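Local coordinates for YohF (Salmonella typhimurium, PDB 6WON), which probably works as an acetoin dehydrogenase, an oxidoreductase of the short-chain dehydrogenase/reductase family, at residues Leu22-Asn27 with Val83-Asn88; Ile137-Ser142 with Lys167-Glu172; Ala220-Trp225 with Leu239-Gly244; Ala224-Cys227 with Tyr233-Gly236. All blocks are in the same frame, centred on the assembly; numbering follows the deposited sequence.

Contact 1: Leu22-Asn27 with Val83-Asn88; sequences LLLAQN and VDVLVN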
loop_
_atom_site.group_PDB
_atom_site.type_symbol
_atom_site.label_atom_id
_atom_site.label_comp_id
_atom_site.label_asym_id
_atom_site.label_seq_id
_atom_site.Cartn_x
_atom_site.Cartn_y
_atom_site.Cartn_z
ATOM N N LEU B 22 -0.804 30.779 -7.682
ATOM C CA LEU B 22 -1.105 31.501 -8.911
ATOM C C LEU B 22 -2.175 30.781 -9.729
ATOM O O LEU B 22 -3.035 31.424 -10.340
ATOM C CB LEU B 22 0.176 31.684 -9.726
ATOM C CG LEU B 22 1.189 32.700 -9.166
ATOM C CD1 LEU B 22 2.337 32.903 -10.156
ATOM C CD2 LEU B 22 0.528 34.027 -8.865
ATOM N N LEU B 23 -2.138 29.452 -9.764
ATOM C CA LEU B 23 -3.167 28.737 -10.502
ATOM C C LEU B 23 -4.526 28.903 -9.835
ATOM O O LEU B 23 -5.539 29.097 -10.520
ATOM C CB LEU B 23 -2.798 27.266 -10.629
ATOM C CG LEU B 23 -3.659 26.419 -11.554
ATOM C CD1 LEU B 23 -3.901 27.110 -12.934
ATOM C CD2 LEU B 23 -3.000 25.064 -11.720
ATOM N N LEU B 24 -4.561 28.871 -8.501
ATOM C CA LEU B 24 -5.826 29.049 -7.797
ATOM C C LEU B 24 -6.361 30.459 -7.998
ATOM O O LEU B 24 -7.564 30.643 -8.217
ATOM C CB LEU B 24 -5.657 28.735 -6.306
ATOM C CG LEU B 24 -5.401 27.259 -5.974
ATOM C CD1 LEU B 24 -5.050 27.041 -4.485
ATOM C CD2 LEU B 24 -6.584 26.389 -6.412
ATOM N N ALA B 25 -5.481 31.465 -7.953
ATOM C CA ALA B 25 -5.881 32.826 -8.306
ATOM C C ALA B 25 -6.431 32.880 -9.730
ATOM O O ALA B 25 -7.506 33.438 -9.976
ATOM C CB ALA B 25 -4.692 33.779 -8.145
ATOM N N GLN B 26 -5.714 32.284 -10.685
ATOM C CA GLN B 26 -6.226 32.236 -12.051
ATOM C C GLN B 26 -7.583 31.541 -12.122
ATOM O O GLN B 26 -8.417 31.897 -12.960
ATOM C CB GLN B 26 -5.222 31.538 -12.966
ATOM C CG GLN B 26 -5.580 31.591 -14.450
ATOM C CD GLN B 26 -4.563 30.863 -15.309
ATOM O OE1 GLN B 26 -3.495 30.479 -14.834
ATOM N NE2 GLN B 26 -4.890 30.665 -16.569
ATOM N N ASN B 27 -7.831 30.565 -11.250
ATOM C CA ASN B 27 -9.110 29.864 -11.252
ATOM C C ASN B 27 -10.198 30.601 -10.475
ATOM O O ASN B 27 -11.352 30.159 -10.493
ATOM C CB ASN B 27 -8.924 28.442 -10.706
ATOM C CG ASN B 27 -8.330 27.488 -11.759
ATOM O OD1 ASN B 27 -8.107 27.880 -12.912
ATOM N ND2 ASN B 27 -8.056 26.244 -11.356
ATOM N N VAL B 83 -12.000 31.321 4.758
ATOM C CA VAL B 83 -11.092 30.371 4.115
ATOM C C VAL B 83 -11.895 29.164 3.640
ATOM O O VAL B 83 -12.718 28.616 4.381
ATOM C CB VAL B 83 -9.928 29.940 5.039
ATOM C CG1 VAL B 83 -10.426 29.388 6.365
ATOM C CG2 VAL B 83 -9.049 28.952 4.334
ATOM N N ASP B 84 -11.684 28.786 2.377
ATOM C CA ASP B 84 -12.327 27.636 1.751
ATOM C C ASP B 84 -11.336 26.563 1.327
ATOM O O ASP B 84 -11.702 25.386 1.264
ATOM C CB ASP B 84 -13.132 28.075 0.515
ATOM C CG ASP B 84 -14.166 29.139 0.838
ATOM O OD1 ASP B 84 -15.275 28.772 1.304
ATOM O OD2 ASP B 84 -13.870 30.342 0.633
ATOM N N VAL B 85 -10.095 26.941 1.044
ATOM C CA VAL B 85 -9.039 26.016 0.657
ATOM C C VAL B 85 -7.807 26.304 1.501
ATOM O O VAL B 85 -7.382 27.457 1.605
ATOM C CB VAL B 85 -8.704 26.152 -0.841
ATOM C CG1 VAL B 85 -7.466 25.340 -1.192
ATOM C CG2 VAL B 85 -9.880 25.696 -1.691
ATOM N N LEU B 86 -7.219 25.262 2.085
ATOM C CA LEU B 86 -5.881 25.347 2.655
ATOM C C LEU B 86 -4.977 24.388 1.898
ATOM O O LEU B 86 -5.343 23.225 1.674
ATOM C CB LEU B 86 -5.862 25.012 4.153
ATOM C CG LEU B 86 -4.462 24.973 4.784
ATOM C CD1 LEU B 86 -3.830 26.364 4.684
ATOM C CD2 LEU B 86 -4.496 24.483 6.234
ATOM N N VAL B 87 -3.802 24.863 1.507
ATOM C CA VAL B 87 -2.770 23.993 0.951
ATOM C C VAL B 87 -1.589 24.042 1.911
ATOM O O VAL B 87 -0.888 25.058 1.989
ATOM C CB VAL B 87 -2.362 24.404 -0.472
ATOM C CG1 VAL B 87 -1.232 23.523 -0.966
ATOM C CG2 VAL B 87 -3.555 24.298 -1.418
ATOM N N ASN B 88 -1.385 22.955 2.658
ATOM C CA ASN B 88 -0.246 22.814 3.567
ATOM C C ASN B 88 0.963 22.437 2.731
ATOM O O ASN B 88 1.168 21.263 2.410
ATOM C CB ASN B 88 -0.529 21.763 4.633
ATOM C CG ASN B 88 -1.239 22.337 5.856
ATOM O OD1 ASN B 88 -1.067 23.501 6.198
ATOM N ND2 ASN B 88 -2.028 21.504 6.531
#

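Contact 2: Ile137-Ser142 with Lys167-Glu172; sequences IINITS and KSMALE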
loop_
_atom_site.group_PDB
_atom_site.type_symbol
_atom_site.label_atom_id
_atom_site.label_comp_id
_atom_site.label_asym_id
_atom_site.label_seq_id
_atom_site.Cartn_x
_atom_site.Cartn_y
_atom_site.Cartn_z
ATOM N N ILE B 137 -8.873 20.713 1.999
ATOM C CA ILE B 137 -7.544 20.811 2.591
ATOM C C ILE B 137 -6.630 19.841 1.861
ATOM O O ILE B 137 -6.906 18.636 1.815
ATOM C CB ILE B 137 -7.548 20.519 4.099
ATOM C CG1 ILE B 137 -8.373 21.576 4.838
ATOM C CG2 ILE B 137 -6.096 20.473 4.627
ATOM C CD1 ILE B 137 -8.611 21.253 6.321
ATOM N N ILE B 138 -5.556 20.361 1.281
ATOM C CA ILE B 138 -4.584 19.548 0.566
ATOM C C ILE B 138 -3.271 19.616 1.328
ATOM O O ILE B 138 -2.735 20.706 1.559
ATOM C CB ILE B 138 -4.403 20.009 -0.886
ATOM C CG1 ILE B 138 -5.702 19.794 -1.674
ATOM C CG2 ILE B 138 -3.276 19.216 -1.542
ATOM C CD1 ILE B 138 -6.527 21.037 -1.895
ATOM N N ASN B 139 -2.751 18.458 1.726
ATOM C CA ASN B 139 -1.460 18.385 2.398
ATOM C C ASN B 139 -0.427 17.944 1.369
ATOM O O ASN B 139 -0.545 16.850 0.802
ATOM C CB ASN B 139 -1.499 17.409 3.575
ATOM C CG ASN B 139 -2.423 17.866 4.690
ATOM O OD1 ASN B 139 -2.428 19.046 5.058
ATOM N ND2 ASN B 139 -3.208 16.925 5.249
ATOM N N ILE B 140 0.554 18.800 1.093
ATOM C CA ILE B 140 1.640 18.413 0.201
ATOM C C ILE B 140 2.574 17.519 1.006
ATOM O O ILE B 140 3.230 17.981 1.942
ATOM C CB ILE B 140 2.391 19.623 -0.365
ATOM C CG1 ILE B 140 1.418 20.624 -0.993
ATOM C CG2 ILE B 140 3.405 19.154 -1.413
ATOM C CD1 ILE B 140 0.718 20.094 -2.224
ATOM N N THR B 141 2.628 16.235 0.660
ATOM C CA THR B 141 3.575 15.362 1.338
ATOM C C THR B 141 4.767 15.099 0.423
ATOM O O THR B 141 5.523 16.028 0.121
ATOM C CB THR B 141 2.890 14.072 1.794
ATOM O OG1 THR B 141 2.413 13.352 0.657
ATOM C CG2 THR B 141 1.694 14.413 2.695
ATOM N N SER B 142 4.932 13.862 -0.047
ATOM C CA SER B 142 6.080 13.467 -0.860
ATOM C C SER B 142 5.916 11.983 -1.168
ATOM O O SER B 142 5.153 11.285 -0.495
ATOM C CB SER B 142 7.407 13.716 -0.128
ATOM O OG SER B 142 8.415 12.809 -0.536
ATOM N N LYS B 167 -5.484 11.069 6.468
ATOM C CA LYS B 167 -6.574 10.097 6.542
ATOM C C LYS B 167 -7.485 10.384 7.727
ATOM O O LYS B 167 -8.714 10.260 7.623
ATOM C CB LYS B 167 -6.018 8.672 6.658
ATOM C CG LYS B 167 -5.113 8.221 5.511
ATOM C CD LYS B 167 -4.388 6.922 5.855
ATOM C CE LYS B 167 -3.341 6.571 4.784
ATOM N NZ LYS B 167 -2.626 5.306 5.125
ATOM N N SER B 168 -6.899 10.753 8.866
ATOM C CA SER B 168 -7.697 11.058 10.050
ATOM C C SER B 168 -8.586 12.274 9.814
ATOM O O SER B 168 -9.788 12.236 10.086
ATOM C CB SER B 168 -6.777 11.291 11.240
ATOM O OG SER B 168 -6.303 10.042 11.704
ATOM N N MET B 169 -8.007 13.356 9.294
ATOM C CA MET B 169 -8.775 14.569 9.038
ATOM C C MET B 169 -9.906 14.295 8.059
ATOM O O MET B 169 -11.025 14.778 8.237
ATOM C CB MET B 169 -7.855 15.663 8.488
ATOM C CG MET B 169 -6.778 16.129 9.429
ATOM S SD MET B 169 -5.670 17.322 8.637
ATOM C CE MET B 169 -6.858 18.449 7.885
ATOM N N ALA B 170 -9.620 13.526 7.009
ATOM C CA ALA B 170 -10.643 13.202 6.022
ATOM C C ALA B 170 -11.841 12.533 6.678
ATOM O O ALA B 170 -12.994 12.889 6.406
ATOM C CB ALA B 170 -10.045 12.303 4.944
ATOM N N LEU B 171 -11.584 11.583 7.569
ATOM C CA LEU B 171 -12.676 10.891 8.244
ATOM C C LEU B 171 -13.403 11.811 9.217
ATOM O O LEU B 171 -14.639 11.806 9.270
ATOM C CB LEU B 171 -12.129 9.662 8.966
ATOM C CG LEU B 171 -12.980 8.400 8.962
ATOM C CD1 LEU B 171 -13.396 8.013 7.550
ATOM C CD2 LEU B 171 -12.190 7.272 9.636
ATOM N N GLU B 172 -12.655 12.609 10.000
ATOM C CA GLU B 172 -13.269 13.425 11.048
ATOM C C GLU B 172 -13.945 14.687 10.525
ATOM O O GLU B 172 -14.833 15.218 11.201
ATOM C CB GLU B 172 -12.235 13.826 12.115
ATOM C CG GLU B 172 -12.038 12.772 13.201
ATOM C CD GLU B 172 -11.207 13.244 14.404
ATOM O OE1 GLU B 172 -11.594 14.205 15.109
ATOM O OE2 GLU B 172 -10.158 12.627 14.646
#

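Contact 3: Ala220-Trp225 with Leu239-Gly244; sequences ASLVAW and LIVDGG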
loop_
_atom_site.group_PDB
_atom_site.type_symbol
_atom_site.label_atom_id
_atom_site.label_comp_id
_atom_site.label_asym_id
_atom_site.label_seq_id
_atom_site.Cartn_x
_atom_site.Cartn_y
_atom_site.Cartn_z
ATOM N N ALA B 220 0.929 21.729 -9.111
ATOM C CA ALA B 220 -0.150 22.703 -8.955
ATOM C C ALA B 220 -1.407 22.285 -9.717
ATOM O O ALA B 220 -2.524 22.458 -9.222
ATOM C CB ALA B 220 0.333 24.080 -9.415
ATOM N N SER B 221 -1.243 21.705 -10.907
ATOM C CA SER B 221 -2.409 21.333 -11.703
ATOM C C SER B 221 -3.314 20.359 -10.952
ATOM O O SER B 221 -4.544 20.503 -10.965
ATOM C CB SER B 221 -1.958 20.734 -13.032
ATOM O OG SER B 221 -3.086 20.407 -13.827
ATOM N N LEU B 222 -2.727 19.368 -10.279
ATOM C CA LEU B 222 -3.542 18.422 -9.528
ATOM C C LEU B 222 -4.157 19.079 -8.302
ATOM O O LEU B 222 -5.333 18.852 -7.988
ATOM C CB LEU B 222 -2.711 17.212 -9.113
ATOM C CG LEU B 222 -3.528 16.172 -8.338
ATOM C CD1 LEU B 222 -4.666 15.634 -9.219
ATOM C CD2 LEU B 222 -2.656 15.016 -7.806
ATOM N N VAL B 223 -3.371 19.887 -7.586
ATOM C CA VAL B 223 -3.902 20.628 -6.445
ATOM C C VAL B 223 -5.112 21.458 -6.866
ATOM O O VAL B 223 -6.137 21.488 -6.168
ATOM C CB VAL B 223 -2.803 21.508 -5.821
ATOM C CG1 VAL B 223 -3.419 22.464 -4.802
ATOM C CG2 VAL B 223 -1.715 20.636 -5.160
ATOM N N ALA B 224 -5.017 22.134 -8.019
ATOM C CA ALA B 224 -6.165 22.887 -8.533
ATOM C C ALA B 224 -7.369 21.982 -8.778
ATOM O O ALA B 224 -8.499 22.343 -8.436
ATOM C CB ALA B 224 -5.807 23.611 -9.830
ATOM N N TRP B 225 -7.154 20.816 -9.394
ATOM C CA TRP B 225 -8.280 19.920 -9.645
ATOM C C TRP B 225 -8.959 19.516 -8.341
ATOM O O TRP B 225 -10.192 19.486 -8.263
ATOM C CB TRP B 225 -7.839 18.673 -10.421
ATOM C CG TRP B 225 -9.014 17.737 -10.610
ATOM C CD1 TRP B 225 -10.011 17.846 -11.551
ATOM C CD2 TRP B 225 -9.352 16.597 -9.804
ATOM N NE1 TRP B 225 -10.919 16.830 -11.391
ATOM C CE2 TRP B 225 -10.548 16.059 -10.322
ATOM C CE3 TRP B 225 -8.757 15.979 -8.698
ATOM C CZ2 TRP B 225 -11.155 14.932 -9.778
ATOM C CZ3 TRP B 225 -9.366 14.855 -8.160
ATOM C CH2 TRP B 225 -10.551 14.345 -8.700
ATOM N N LEU B 239 -2.333 11.189 -3.514
ATOM C CA LEU B 239 -2.252 11.163 -4.971
ATOM C C LEU B 239 -0.812 11.481 -5.360
ATOM O O LEU B 239 -0.327 12.595 -5.126
ATOM C CB LEU B 239 -3.241 12.150 -5.593
ATOM C CG LEU B 239 -4.717 12.049 -5.170
ATOM C CD1 LEU B 239 -5.619 12.801 -6.150
ATOM C CD2 LEU B 239 -5.150 10.588 -5.102
ATOM N N ILE B 240 -0.128 10.506 -5.944
ATOM C CA ILE B 240 1.316 10.574 -6.136
ATOM C C ILE B 240 1.619 11.058 -7.544
ATOM O O ILE B 240 1.155 10.470 -8.531
ATOM C CB ILE B 240 1.965 9.207 -5.869
ATOM C CG1 ILE B 240 1.734 8.791 -4.412
ATOM C CG2 ILE B 240 3.446 9.234 -6.229
ATOM C CD1 ILE B 240 2.182 7.344 -4.125
ATOM N N VAL B 241 2.404 12.117 -7.638
ATOM C CA VAL B 241 2.788 12.733 -8.909
ATOM C C VAL B 241 4.309 12.654 -8.955
ATOM O O VAL B 241 5.010 13.505 -8.402
ATOM C CB VAL B 241 2.298 14.180 -9.030
ATOM C CG1 VAL B 241 2.776 14.809 -10.325
ATOM C CG2 VAL B 241 0.762 14.252 -8.923
ATOM N N ASP B 242 4.845 11.610 -9.601
ATOM C CA ASP B 242 6.260 11.334 -9.390
ATOM C C ASP B 242 6.986 10.822 -10.629
ATOM O O ASP B 242 8.076 10.248 -10.495
ATOM C CB ASP B 242 6.407 10.317 -8.255
ATOM C CG ASP B 242 5.898 8.925 -8.639
ATOM O OD1 ASP B 242 5.250 8.761 -9.702
ATOM O OD2 ASP B 242 6.144 7.983 -7.862
ATOM N N GLY B 243 6.418 10.997 -11.821
ATOM C CA GLY B 243 7.038 10.507 -13.044
ATOM C C GLY B 243 7.437 9.040 -13.011
ATOM O O GLY B 243 8.394 8.628 -13.678
ATOM N N GLY B 244 6.721 8.243 -12.218
ATOM C CA GLY B 244 7.003 6.825 -12.100
ATOM C C GLY B 244 7.986 6.456 -11.012
ATOM O O GLY B 244 8.418 5.296 -10.963
#

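Contact 4: Ala224-Cys227 with Tyr233-Gly236; sequences AWLC and YTTG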
loop_
_atom_site.group_PDB
_atom_site.type_symbol
_atom_site.label_atom_id
_atom_site.label_comp_id
_atom_site.label_asym_id
_atom_site.label_seq_id
_atom_site.Cartn_x
_atom_site.Cartn_y
_atom_site.Cartn_z
ATOM N N ALA B 224 -5.017 22.134 -8.019
ATOM C CA ALA B 224 -6.165 22.887 -8.533
ATOM C C ALA B 224 -7.369 21.982 -8.778
ATOM O O ALA B 224 -8.499 22.343 -8.436
ATOM C CB ALA B 224 -5.807 23.611 -9.830
ATOM N N TRP B 225 -7.154 20.816 -9.394
ATOM C CA TRP B 225 -8.280 19.920 -9.645
ATOM C C TRP B 225 -8.959 19.516 -8.341
ATOM O O TRP B 225 -10.192 19.486 -8.263
ATOM C CB TRP B 225 -7.839 18.673 -10.421
ATOM C CG TRP B 225 -9.014 17.737 -10.610
ATOM C CD1 TRP B 225 -10.011 17.846 -11.551
ATOM C CD2 TRP B 225 -9.352 16.597 -9.804
ATOM N NE1 TRP B 225 -10.919 16.830 -11.391
ATOM C CE2 TRP B 225 -10.548 16.059 -10.322
ATOM C CE3 TRP B 225 -8.757 15.979 -8.698
ATOM C CZ2 TRP B 225 -11.155 14.932 -9.778
ATOM C CZ3 TRP B 225 -9.366 14.855 -8.160
ATOM C CH2 TRP B 225 -10.551 14.345 -8.700
ATOM N N LEU B 226 -8.172 19.226 -7.301
ATOM C CA LEU B 226 -8.726 18.865 -5.998
ATOM C C LEU B 226 -9.552 19.987 -5.377
ATOM O O LEU B 226 -10.386 19.719 -4.503
ATOM C CB LEU B 226 -7.601 18.469 -5.050
ATOM C CG LEU B 226 -6.973 17.096 -5.328
ATOM C CD1 LEU B 226 -5.716 16.913 -4.517
ATOM C CD2 LEU B 226 -7.965 15.970 -5.028
ATOM N N CYS B 227 -9.338 21.232 -5.793
ATOM C CA CYS B 227 -10.151 22.346 -5.322
ATOM C C CYS B 227 -11.358 22.614 -6.209
ATOM O O CYS B 227 -12.127 23.538 -5.918
ATOM C CB CYS B 227 -9.299 23.621 -5.215
ATOM S SG CYS B 227 -7.907 23.440 -4.090
ATOM N N TYR B 233 -15.952 13.880 -4.827
ATOM C CA TYR B 233 -16.022 12.536 -4.263
ATOM C C TYR B 233 -14.660 12.011 -3.836
ATOM O O TYR B 233 -14.565 10.857 -3.395
ATOM C CB TYR B 233 -16.672 11.562 -5.262
ATOM C CG TYR B 233 -17.416 10.411 -4.608
ATOM C CD1 TYR B 233 -18.470 10.649 -3.729
ATOM C CD2 TYR B 233 -17.054 9.085 -4.862
ATOM C CE1 TYR B 233 -19.158 9.601 -3.131
ATOM C CE2 TYR B 233 -17.737 8.029 -4.272
ATOM C CZ TYR B 233 -18.786 8.287 -3.404
ATOM O OH TYR B 233 -19.472 7.239 -2.813
ATOM N N THR B 234 -13.610 12.831 -3.929
ATOM C CA THR B 234 -12.249 12.403 -3.620
ATOM C C THR B 234 -11.862 12.914 -2.240
ATOM O O THR B 234 -11.831 14.125 -2.007
ATOM C CB THR B 234 -11.255 12.914 -4.665
ATOM O OG1 THR B 234 -11.738 12.595 -5.969
ATOM C CG2 THR B 234 -9.885 12.267 -4.460
ATOM N N THR B 235 -11.559 11.995 -1.331
ATOM C CA THR B 235 -11.127 12.404 -0.007
ATOM C C THR B 235 -10.412 11.238 0.661
ATOM O O THR B 235 -10.710 10.069 0.388
ATOM C CB THR B 235 -12.314 12.889 0.831
ATOM O OG1 THR B 235 -11.835 13.518 2.023
ATOM C CG2 THR B 235 -13.243 11.722 1.197
ATOM N N GLY B 236 -9.447 11.577 1.515
ATOM C CA GLY B 236 -8.661 10.605 2.256
ATOM C C GLY B 236 -7.545 9.942 1.485
ATOM O O GLY B 236 -6.969 8.970 1.982
#

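Contact 1: Leu22-Asn27 with Val83-Asn88
Leu-24 is the one residue of segment 22-27 that touches 83-88, where it meets Val-85 and Val-87 of strand 85-88. Along 22-27 the helix turns its residues to different neighbours in order. Leu-22, like Ala-25 one turn later, faces helix 39-50, where both pack on Ala-49. Leu-23 turns to helix 216-226 and packs on Ala-224. Leu-24 then drops onto the sheet. Its CG stands beside the backbone N (chi1 -69°), and an extended second torsion (chi2 172°) carries CD1 down to the strand. CD1 lies 4.4 Å from Val-85 CG1 and 4.4 Å from Val-87 CG2, bridging two residues that face the helix, while Leu-86 between them points away from the helix and packs on Ala-124 of helix 103-131. On the helix, the i+4 bonds from Gln-26 N to Leu-22 O and from Asn-27 N to Leu-23 O, both 2.8 Å, span the turn that carries Leu-24.

The arrangement belongs to the Rossmann fold. Helix 15-27 follows strand 6-9, and Leu-24 also rests on Ala-7 and Val-9 of that strand, so its methyl reaches past the first strand to the next one in the parallel sheet. The nearest CA atoms across the two segments, of Leu-24 and Val-85, are 9.5 Å apart. With three buried aliphatic side chains and methyl distances longer than tight van der Waals contact, the chemistry implies a light, purely apolar and non-directional join.

Contact 2: Ile137-Ser142 with Lys167-Glu172
Met-169 of helix 153-173 meets Ile-137 and Asn-139 of strand 135-140, an inner part of the beta-alpha-beta unit formed by strand 135-140, helix 153-173 and strand 178-185 in the Rossmann fold. The tight part is the thioether end. The Met-169 chain runs out extended through chi2 and bends at chi3 (48°), which swings CE down onto Ile-137. There the methyl touches two branches of the isoleucine, CD1 at 3.7 Å and CG2 at 3.9 Å, and the two side chains cross at about a right angle. Met-128 of helix 103-131 also packs on Ile-137, and Ala-121 of the same helix packs on Met-169, so the buried apolar patch is shared by two helices.

The contact is looser one step along the strand. Asn-139 also faces the helix, yet its amide is committed elsewhere: OD1 accepts from Asn-88 ND2 of the adjacent strand and ND2 donates to Thr-166 OG1. Farther on, Ser-142 packs on Tyr-155 and Lys-159, whose spacing fits the YxxxK signature of the family.

Other subunits cover further parts of the helix. Lys-167 NZ hydrogen-bonds to His-146 O and His-160 NE2 of the second subunit, Glu-172 OE1 accepts a hydrogen bond from the backbone N of Phe-98 of that subunit, the same Phe-98 packs on Met-169, and Leu-247 of the third subunit packs on Ala-170. Back on the strand side, Met-169 SD merely lies beside the asparagine amide, 4.2 Å from Asn-139 ND2.

Contact 3: Ala220-Trp225 with Leu239-Gly244
Leu-222 turns its CG away from its own backbone N (chi1 -179°), and the second torsion leaves CD2 as the extended branch, reaching Leu-239 and Val-241. Val-241 answers with a chi1 of 177°, which leaves CG2 opposite its carbonyl carbon and facing the helix. CD2 of Leu-222 thus sits 3.7 Å from Leu-239 CB and 3.7 Å from Val-241 CG2, with Leu-239 CD1 at 4.1 Å on the flank. Leu-222 crosses Leu-239 at about a right angle but runs past Val-241 in the opposite direction.

Helix 216-226 here packs on strand 238-241, the last strand of the Rossmann sheet and an outermost one within the chain; Leu-222 also rests on Val-183 of the neighbouring strand 178-185. The third subunit approaches the same edge: its Ser-221 OG bonds to Trp-225 NE1, the reverse pair is formed as well, and its Leu-239 packs on Leu-239.

Past the strand, Asp-242 forms an Asx turn. Its OD1 takes the backbone N of Gly-244 at 3.0 Å, met from well above the carboxylate plane and with a bent N-H...O angle of 141°, while OD2 accepts from Met-246 N.

Contact 4: Ala224-Cys227 with Tyr233-Gly236
Thr-234 faces residues 225-226 of helix 216-226 and reaches Trp-225 and Leu-226 with its two branches. Its CB points to the helix and lies 4.3 Å from Trp-225 CH2. From there OG1, set beside the backbone N (chi1 -50°), goes to the rim of the indole: it lies at the ring edge, near the ring plane, 3.5 Å from Trp-225 CH2 and 3.9 Å from CZ3. The hydroxyl therefore meets the outer C-H corner of the six-membered ring, not its face, and the two side chains cross at about a right angle. The other branch, CG2, takes the anti position to the backbone N and ends 4.2 Å from Leu-226 CD2, a looser apolar touch.

Cys-227 N makes an i+3 bond to Ala-224 O at 3.0 Å; Thr-234 O accepts from the side chain of Asn-181. Val-241 of the third subunit also packs on Thr-234, so the threonine lies at a subunit interface.

Segment 233-236 lies in the loop between helix 216-226 and strand 238-241. Thr-235 OG1 hydrogen-bonds to Val-180 N of strand 178-185, Gly-236 makes a backbone hydrogen bond with Val-180, and Leu-226 rests on Val-183 of that strand and on Ile-138 of strand 135-140.

The contacts are parts of one sheet-and-helix core. Contacts 1 and 2, centres about 16 Å apart, are joined by neighbouring strands: Asn-88 N lies 2.8 Å from Ile-138 O, a probable hydrogen bond. Cys-227 SG of contact 4 touches both strands, 3.5 Å from Val-85 CG1 and 3.5 Å from Ile-138 CD1. Contact 3 meets contact 2 where Val-223 CG2 approaches Ile-140 CD1 at 3.9 Å, and shares Ala-224 and Trp-225 with contact 4. The loop of contact 4 packs against the helix of contact 2, Gly-236 CA lying 3.5 Å from Ala-170 CB. Contact 2 includes Ser-142, which packs on Tyr-155 and Lys-159, probably part of the active-site region of this family.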